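Local structure of D-alanyl-D-alanine carboxypeptidase (Mycobacterium tuberculosis H37Rv, 4RYE) at residues T48-L53 and G206-Y211; S102-A107 and T140-D145. The protein removes the terminal D-alanine from peptidoglycan stem peptides as a serine D,D-carboxypeptidase, and so probably trims the peptidoglycan of the tubercle bacillus. One frame throughout, in Å; residues are numbered along the deposited sequence.

Interaction 1: residues T48-L53 and G206-Y211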
ATOM      1  N   THR A  48       2.428  -0.692  -3.932  1.00 16.73           N
ATOM      2  CA  THR A  48       1.495   0.134  -3.159  1.00 15.65           C
ATOM      3  C   THR A  48       0.118   0.156  -3.818  1.00 17.46           C
ATOM      4  O   THR A  48      -0.902   0.312  -3.143  1.00 15.31           O
ATOM      5  CB  THR A  48       1.990   1.578  -2.954  1.00 17.74           C
ATOM      6  OG1 THR A  48       2.179   2.216  -4.228  1.00 16.68           O
ATOM      7  CG2 THR A  48       3.278   1.592  -2.140  1.00 17.93           C
ATOM      8  N   ILE A  49       0.089  -0.021  -5.137  1.00 19.31           N
ATOM      9  CA  ILE A  49      -1.172  -0.039  -5.871  1.00 16.82           C
ATOM     10  C   ILE A  49      -2.037  -1.245  -5.487  1.00 16.34           C
ATOM     11  O   ILE A  49      -3.239  -1.255  -5.747  1.00 16.97           O
ATOM     12  CB  ILE A  49      -0.951   0.009  -7.405  1.00 17.41           C
ATOM     13  CG1 ILE A  49      -2.090   0.763  -8.101  1.00 21.00           C
ATOM     14  CG2 ILE A  49      -0.826  -1.391  -7.984  1.00 17.30           C
ATOM     15  CD1 ILE A  49      -2.196   2.225  -7.720  1.00 19.06           C
ATOM     16  N   LYS A  50      -1.441  -2.252  -4.845  1.00 13.14           N
ATOM     17  CA  LYS A  50      -2.235  -3.382  -4.341  1.00 17.86           C
ATOM     18  C   LYS A  50      -3.277  -2.947  -3.310  1.00 18.66           C
ATOM     19  O   LYS A  50      -4.277  -3.628  -3.113  1.00 15.22           O
ATOM     20  CB  LYS A  50      -1.336  -4.478  -3.749  1.00 13.81           C
ATOM     21  CG  LYS A  50      -0.520  -5.267  -4.784  1.00 14.98           C
ATOM     22  CD  LYS A  50       0.348  -6.304  -4.073  1.00 16.35           C
ATOM     23  CE  LYS A  50       0.963  -7.319  -5.032  1.00 17.23           C
ATOM     24  NZ  LYS A  50       2.159  -6.764  -5.704  1.00 20.92           N
ATOM     25  N   VAL A  51      -3.047  -1.822  -2.643  1.00 14.74           N
ATOM     26  CA  VAL A  51      -4.049  -1.284  -1.721  1.00 11.01           C
ATOM     27  C   VAL A  51      -5.319  -0.893  -2.478  1.00 14.21           C
ATOM     28  O   VAL A  51      -6.446  -1.117  -2.012  1.00 14.65           O
ATOM     29  CB  VAL A  51      -3.505  -0.056  -0.947  1.00 17.57           C
ATOM     30  CG1 VAL A  51      -4.577   0.514  -0.026  1.00 19.98           C
ATOM     31  CG2 VAL A  51      -2.258  -0.431  -0.139  1.00 14.08           C
ATOM     32  N   LEU A  52      -5.142  -0.298  -3.646  1.00 12.27           N
ATOM     33  CA  LEU A  52      -6.265   0.046  -4.504  1.00 14.65           C
ATOM     34  C   LEU A  52      -6.997  -1.209  -4.994  1.00 15.25           C
ATOM     35  O   LEU A  52      -8.222  -1.233  -5.061  1.00 14.08           O
ATOM     36  CB  LEU A  52      -5.775   0.880  -5.685  1.00 17.80           C
ATOM     37  CG  LEU A  52      -6.839   1.491  -6.591  1.00 20.69           C
ATOM     38  CD1 LEU A  52      -7.780   2.358  -5.761  1.00 15.90           C
ATOM     39  CD2 LEU A  52      -6.174   2.295  -7.703  1.00 19.30           C
ATOM     40  N   LEU A  53      -6.255  -2.260  -5.328  1.00 13.25           N
ATOM     41  CA  LEU A  53      -6.894  -3.529  -5.692  1.00 12.97           C
ATOM     42  C   LEU A  53      -7.692  -4.069  -4.506  1.00 11.90           C
ATOM     43  O   LEU A  53      -8.816  -4.539  -4.669  1.00 15.91           O
ATOM     44  CB  LEU A  53      -5.845  -4.561  -6.131  1.00 12.81           C
ATOM     45  CG  LEU A  53      -6.368  -5.986  -6.347  1.00 17.85           C
ATOM     46  CD1 LEU A  53      -7.412  -6.027  -7.444  1.00 13.86           C
ATOM     47  CD2 LEU A  53      -5.206  -6.922  -6.672  1.00 14.28           C
ATOM     48  N   GLY A 206      -0.632  -0.168  10.035  1.00 17.29           N
ATOM     49  CA  GLY A 206      -0.733  -0.748   8.708  1.00 15.86           C
ATOM     50  C   GLY A 206       0.233  -0.134   7.725  1.00 14.11           C
ATOM     51  O   GLY A 206       0.737   0.960   7.936  1.00 15.18           O
ATOM     52  N   GLY A 207       0.498  -0.842   6.637  1.00 18.76           N
ATOM     53  CA  GLY A 207       1.417  -0.319   5.653  1.00 19.80           C
ATOM     54  C   GLY A 207       1.565  -1.267   4.499  1.00 22.57           C
ATOM     55  O   GLY A 207       1.240  -2.457   4.603  1.00 20.69           O
ATOM     56  N   LYS A 208       2.068  -0.740   3.391  1.00 16.04           N
ATOM     57  CA  LYS A 208       2.306  -1.564   2.217  1.00 19.32           C
ATOM     58  C   LYS A 208       3.561  -1.052   1.531  1.00 17.09           C
ATOM     59  O   LYS A 208       3.673   0.141   1.267  1.00 15.79           O
ATOM     60  CB  LYS A 208       1.104  -1.487   1.277  1.00 14.70           C
ATOM     61  CG  LYS A 208       1.200  -2.433   0.087  1.00 16.71           C
ATOM     62  CD  LYS A 208       0.987  -3.875   0.524  1.00 22.43           C
ATOM     63  CE  LYS A 208       1.360  -4.853  -0.575  1.00 26.16           C
ATOM     64  NZ  LYS A 208       2.825  -4.845  -0.855  1.00 26.88           N
ATOM     65  N   THR A 209       4.513  -1.940   1.273  1.00 15.94           N
ATOM     66  CA  THR A 209       5.756  -1.570   0.601  1.00 18.99           C
ATOM     67  C   THR A 209       5.707  -1.975  -0.860  1.00 19.67           C
ATOM     68  O   THR A 209       4.885  -2.801  -1.249  1.00 27.15           O
ATOM     69  CB  THR A 209       6.931  -2.324   1.196  1.00 28.27           C
ATOM     70  OG1 THR A 209       6.653  -3.730   1.113  1.00 30.85           O
ATOM     71  CG2 THR A 209       7.130  -1.932   2.645  1.00 30.67           C
ATOM     72  N   GLY A 210       6.605  -1.413  -1.665  1.00 18.99           N
ATOM     73  CA  GLY A 210       6.716  -1.828  -3.053  1.00 22.81           C
ATOM     74  C   GLY A 210       8.082  -1.567  -3.650  1.00 19.38           C
ATOM     75  O   GLY A 210       8.814  -0.681  -3.202  1.00 20.30           O
ATOM     76  N   TYR A 211       8.435  -2.341  -4.670  1.00 20.71           N
ATOM     77  CA  TYR A 211       9.635  -2.055  -5.439  1.00 23.58           C
ATOM     78  C   TYR A 211       9.494  -2.571  -6.856  1.00 24.10           C
ATOM     79  O   TYR A 211       8.998  -3.672  -7.073  1.00 23.60           O
ATOM     80  CB  TYR A 211      10.894  -2.682  -4.808  1.00 23.17           C
ATOM     81  CG  TYR A 211      12.137  -2.431  -5.650  1.00 24.69           C
ATOM     82  CD1 TYR A 211      12.873  -1.266  -5.501  1.00 24.56           C
ATOM     83  CD2 TYR A 211      12.543  -3.338  -6.624  1.00 29.83           C
ATOM     84  CE1 TYR A 211      13.986  -1.015  -6.276  1.00 28.69           C
ATOM     85  CE2 TYR A 211      13.656  -3.094  -7.408  1.00 29.80           C
ATOM     86  CZ  TYR A 211      14.374  -1.931  -7.226  1.00 32.70           C
ATOM     87  OH  TYR A 211      15.483  -1.680  -7.997  1.00 38.56           O
TER
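K208 leans from its strand onto the start of the helix, and its chain runs between V51 and K50. At its base the CB lies 3.8 Å from V51 CG2, with the two side chains sliding past each other in opposite directions. T48 packs against the strand backbone: its methyl CG2 lies 3.7 Å from K208 O, while its hydroxyl turns back to P45 O. Farther out K208 CE crosses K50 at a slant, meeting K50 CD at 3.9 Å. A bend at chi2 (73°) carries the K208 chain across the start of the helix, from V51 toward K50, and a second at chi4 (67°) swings NZ back to its own strand, where it donates to T209 O at 2.9 Å in the carbonyl plane. K50 also bends at its last torsion. Both ammonium ends have partners beyond the two segments, S102 OG for K208 and chiefly S47 OG, N104 OD1 and S142 O for K50. The two NZ atoms stay 5.3 Å apart, with no bond across the contact; what joins the segments is van der Waals contact between aliphatic chains, V51 being backed by I161, F162 and A165 of helix 155-166. Helix 50-60 thus meets the edge strand 204-212 as in other penicillin-binding enzymes, where the SxxK motif (S47, K50) faces the KTG motif (K208 to G210).

Interaction 2: residues S102-A107 and T140-D145; sequences SGNDAA and TPSGLD
N104 OD1 and S142 come very close without a hydrogen bond: the oxygen rests 3.2 Å from S142 CB, while S142 OG lies 3.7 Å from that same OD1. Each polar group has business elsewhere. OD1 accepts from K50 NZ, and ND2 donates to E77 O; with both ends engaged, the amide is held against rotation. L144 lays its CD1 over the flat face of this amide, 3.9 Å from N104 CG, on the same side as S142 CB. S102 and N104 form the SxN motif of the penicillin-binding enzymes, the second conserved element of the active site, with S102 probably catalytic as in relatives; here loop 140-145 covers one face of the asparagine amide, with K50 NZ on the other side of its plane. That loop is braced by its own hydroxyls. With chi1 at 67°, S142 OG turns back over its backbone and accepts from L144 N in an ST turn, nearly straight at 161°. T140 OG1 takes G143 N at 2.9 Å, an ST motif, and donates to a lone pair of L144 O at 2.7 Å. One turn farther along the helix, A107 CB touches S142 CB at 3.9 Å and P141 CB meets A107 O at 4.0 Å, with L53 of helix 50-60 against both A107 and P141.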
ATOM      1  N   SER A 102       2.684  -9.412  -0.355  1.00 20.74           N
ATOM      2  CA  SER A 102       2.699  -8.738  -1.655  1.00 20.66           C
ATOM      3  C   SER A 102       2.655  -9.731  -2.820  1.00 25.77           C
ATOM      4  O   SER A 102       3.374  -9.577  -3.811  1.00 21.99           O
ATOM      5  CB  SER A 102       3.941  -7.852  -1.788  1.00 24.33           C
ATOM      6  OG  SER A 102       3.700  -6.798  -2.706  1.00 28.07           O
ATOM      7  N   GLY A 103       1.807 -10.748  -2.701  1.00 21.44           N
ATOM      8  CA  GLY A 103       1.774 -11.819  -3.684  1.00 21.63           C
ATOM      9  C   GLY A 103       1.192 -11.350  -5.001  1.00 19.40           C
ATOM     10  O   GLY A 103       0.036 -10.948  -5.052  1.00 19.74           O
ATOM     11  N   ASN A 104       1.987 -11.400  -6.069  1.00 20.40           N
ATOM     12  CA  ASN A 104       1.490 -11.007  -7.383  1.00 21.85           C
ATOM     13  C   ASN A 104       0.507 -12.049  -7.894  1.00 22.45           C
ATOM     14  O   ASN A 104      -0.441 -11.717  -8.607  1.00 29.72           O
ATOM     15  CB  ASN A 104       2.646 -10.819  -8.370  1.00 25.10           C
ATOM     16  CG  ASN A 104       3.514  -9.629  -8.013  1.00 24.06           C
ATOM     17  OD1 ASN A 104       3.001  -8.580  -7.631  1.00 22.51           O
ATOM     18  ND2 ASN A 104       4.829  -9.790  -8.116  1.00 29.68           N
ATOM     19  N   ASP A 105       0.734 -13.307  -7.524  1.00 21.88           N
ATOM     20  CA  ASP A 105      -0.192 -14.381  -7.874  1.00 22.47           C
ATOM     21  C   ASP A 105      -1.529 -14.173  -7.163  1.00 22.33           C
ATOM     22  O   ASP A 105      -2.586 -14.454  -7.722  1.00 22.16           O
ATOM     23  CB  ASP A 105       0.406 -15.767  -7.592  1.00 25.95           C
ATOM     24  CG  ASP A 105       0.931 -15.918  -6.167  1.00 28.31           C
ATOM     25  OD1 ASP A 105       1.040 -14.901  -5.440  1.00 22.41           O
ATOM     26  OD2 ASP A 105       1.251 -17.069  -5.780  1.00 25.65           O
ATOM     27  N   ALA A 106      -1.480 -13.649  -5.944  1.00 20.08           N
ATOM     28  CA  ALA A 106      -2.694 -13.302  -5.217  1.00 24.12           C
ATOM     29  C   ALA A 106      -3.446 -12.166  -5.919  1.00 24.96           C
ATOM     30  O   ALA A 106      -4.678 -12.191  -6.031  1.00 17.72           O
ATOM     31  CB  ALA A 106      -2.347 -12.902  -3.799  1.00 23.64           C
ATOM     32  N   ALA A 107      -2.703 -11.162  -6.375  1.00 17.82           N
ATOM     33  CA  ALA A 107      -3.293 -10.059  -7.120  1.00 19.28           C
ATOM     34  C   ALA A 107      -3.957 -10.545  -8.403  1.00 20.09           C
ATOM     35  O   ALA A 107      -5.079 -10.154  -8.719  1.00 18.10           O
ATOM     36  CB  ALA A 107      -2.248  -8.986  -7.431  1.00 18.61           C
ATOM     37  N   THR A 140      -1.698  -2.506 -14.034  1.00 23.16           N
ATOM     38  CA  THR A 140      -1.828  -3.918 -13.646  1.00 19.41           C
ATOM     39  C   THR A 140      -2.429  -4.009 -12.245  1.00 18.64           C
ATOM     40  O   THR A 140      -2.328  -3.065 -11.464  1.00 18.16           O
ATOM     41  CB  THR A 140      -0.468  -4.650 -13.594  1.00 20.37           C
ATOM     42  OG1 THR A 140       0.359  -4.048 -12.588  1.00 24.78           O
ATOM     43  CG2 THR A 140       0.237  -4.620 -14.952  1.00 24.21           C
ATOM     44  N   PRO A 141      -3.046  -5.151 -11.914  1.00 20.49           N
ATOM     45  CA  PRO A 141      -3.559  -5.323 -10.548  1.00 23.45           C
ATOM     46  C   PRO A 141      -2.448  -5.389  -9.504  1.00 22.30           C
ATOM     47  O   PRO A 141      -2.684  -5.027  -8.351  1.00 17.26           O
ATOM     48  CB  PRO A 141      -4.280  -6.675 -10.614  1.00 25.05           C
ATOM     49  CG  PRO A 141      -4.663  -6.834 -12.075  1.00 24.92           C
ATOM     50  CD  PRO A 141      -3.522  -6.208 -12.831  1.00 21.94           C
ATOM     51  N   SER A 142      -1.256  -5.826  -9.903  1.00 19.02           N
ATOM     52  CA  SER A 142      -0.174  -6.085  -8.942  1.00 22.28           C
ATOM     53  C   SER A 142       0.795  -4.916  -8.748  1.00 24.43           C
ATOM     54  O   SER A 142       1.494  -4.851  -7.730  1.00 21.70           O
ATOM     55  CB  SER A 142       0.625  -7.303  -9.382  1.00 26.55           C
ATOM     56  OG  SER A 142       1.318  -7.016 -10.581  1.00 25.35           O
ATOM     57  N   GLY A 143       0.856  -4.015  -9.728  1.00 17.97           N
ATOM     58  CA  GLY A 143       1.822  -2.925  -9.699  1.00 21.80           C
ATOM     59  C   GLY A 143       3.055  -3.259 -10.512  1.00 23.86           C
ATOM     60  O   GLY A 143       3.976  -2.451 -10.639  1.00 25.41           O
ATOM     61  N   LEU A 144       3.084  -4.466 -11.060  1.00 21.35           N
ATOM     62  CA  LEU A 144       4.137  -4.837 -11.993  1.00 23.30           C
ATOM     63  C   LEU A 144       3.974  -3.980 -13.238  1.00 24.47           C
ATOM     64  O   LEU A 144       2.879  -3.479 -13.507  1.00 19.95           O
ATOM     65  CB  LEU A 144       4.025  -6.315 -12.362  1.00 24.87           C
ATOM     66  CG  LEU A 144       4.428  -7.328 -11.288  1.00 23.35           C
ATOM     67  CD1 LEU A 144       4.124  -8.753 -11.737  1.00 26.11           C
ATOM     68  CD2 LEU A 144       5.903  -7.175 -10.986  1.00 22.90           C
ATOM     69  N   ASP A 145       5.053  -3.786 -13.990  1.00 24.05           N
ATOM     70  CA  ASP A 145       4.931  -3.091 -15.267  1.00 28.65           C
ATOM     71  C   ASP A 145       3.993  -3.896 -16.160  1.00 27.89           C
ATOM     72  O   ASP A 145       4.083  -5.120 -16.225  1.00 29.54           O
ATOM     73  CB  ASP A 145       6.298  -2.915 -15.944  1.00 34.45           C
ATOM     74  CG  ASP A 145       7.191  -1.914 -15.222  1.00 35.99           C
ATOM     75  OD1 ASP A 145       6.658  -0.933 -14.676  1.00 35.85           O
ATOM     76  OD2 ASP A 145       8.430  -2.100 -15.205  1.00 45.24           O
TER

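In the fold
Interactions 1 and 2, their centres 10 Å apart, meet at the lysine ends. K50 NZ reaches both segments of interaction 2, lying 2.8 Å from N104 OD1 and 2.9 Å from S142 O, and has a weak, longer bond to S102 OG at 3.4 Å. K208 NZ joins the same S102 OG at 2.8 Å, so one hydroxyl links strand 204-212 to the helical side; S47 OG, of the inferred acyl-ester serine, is hydrogen-bonded to S102 OG as well. Away from this polar cluster, I49 CG2 packs on G143 CA at 3.5 Å. The two contacts bring together the lysine of SxxK, with S47 just before segment 48-53, SxN and KTG, the motifs lining the active-site cleft.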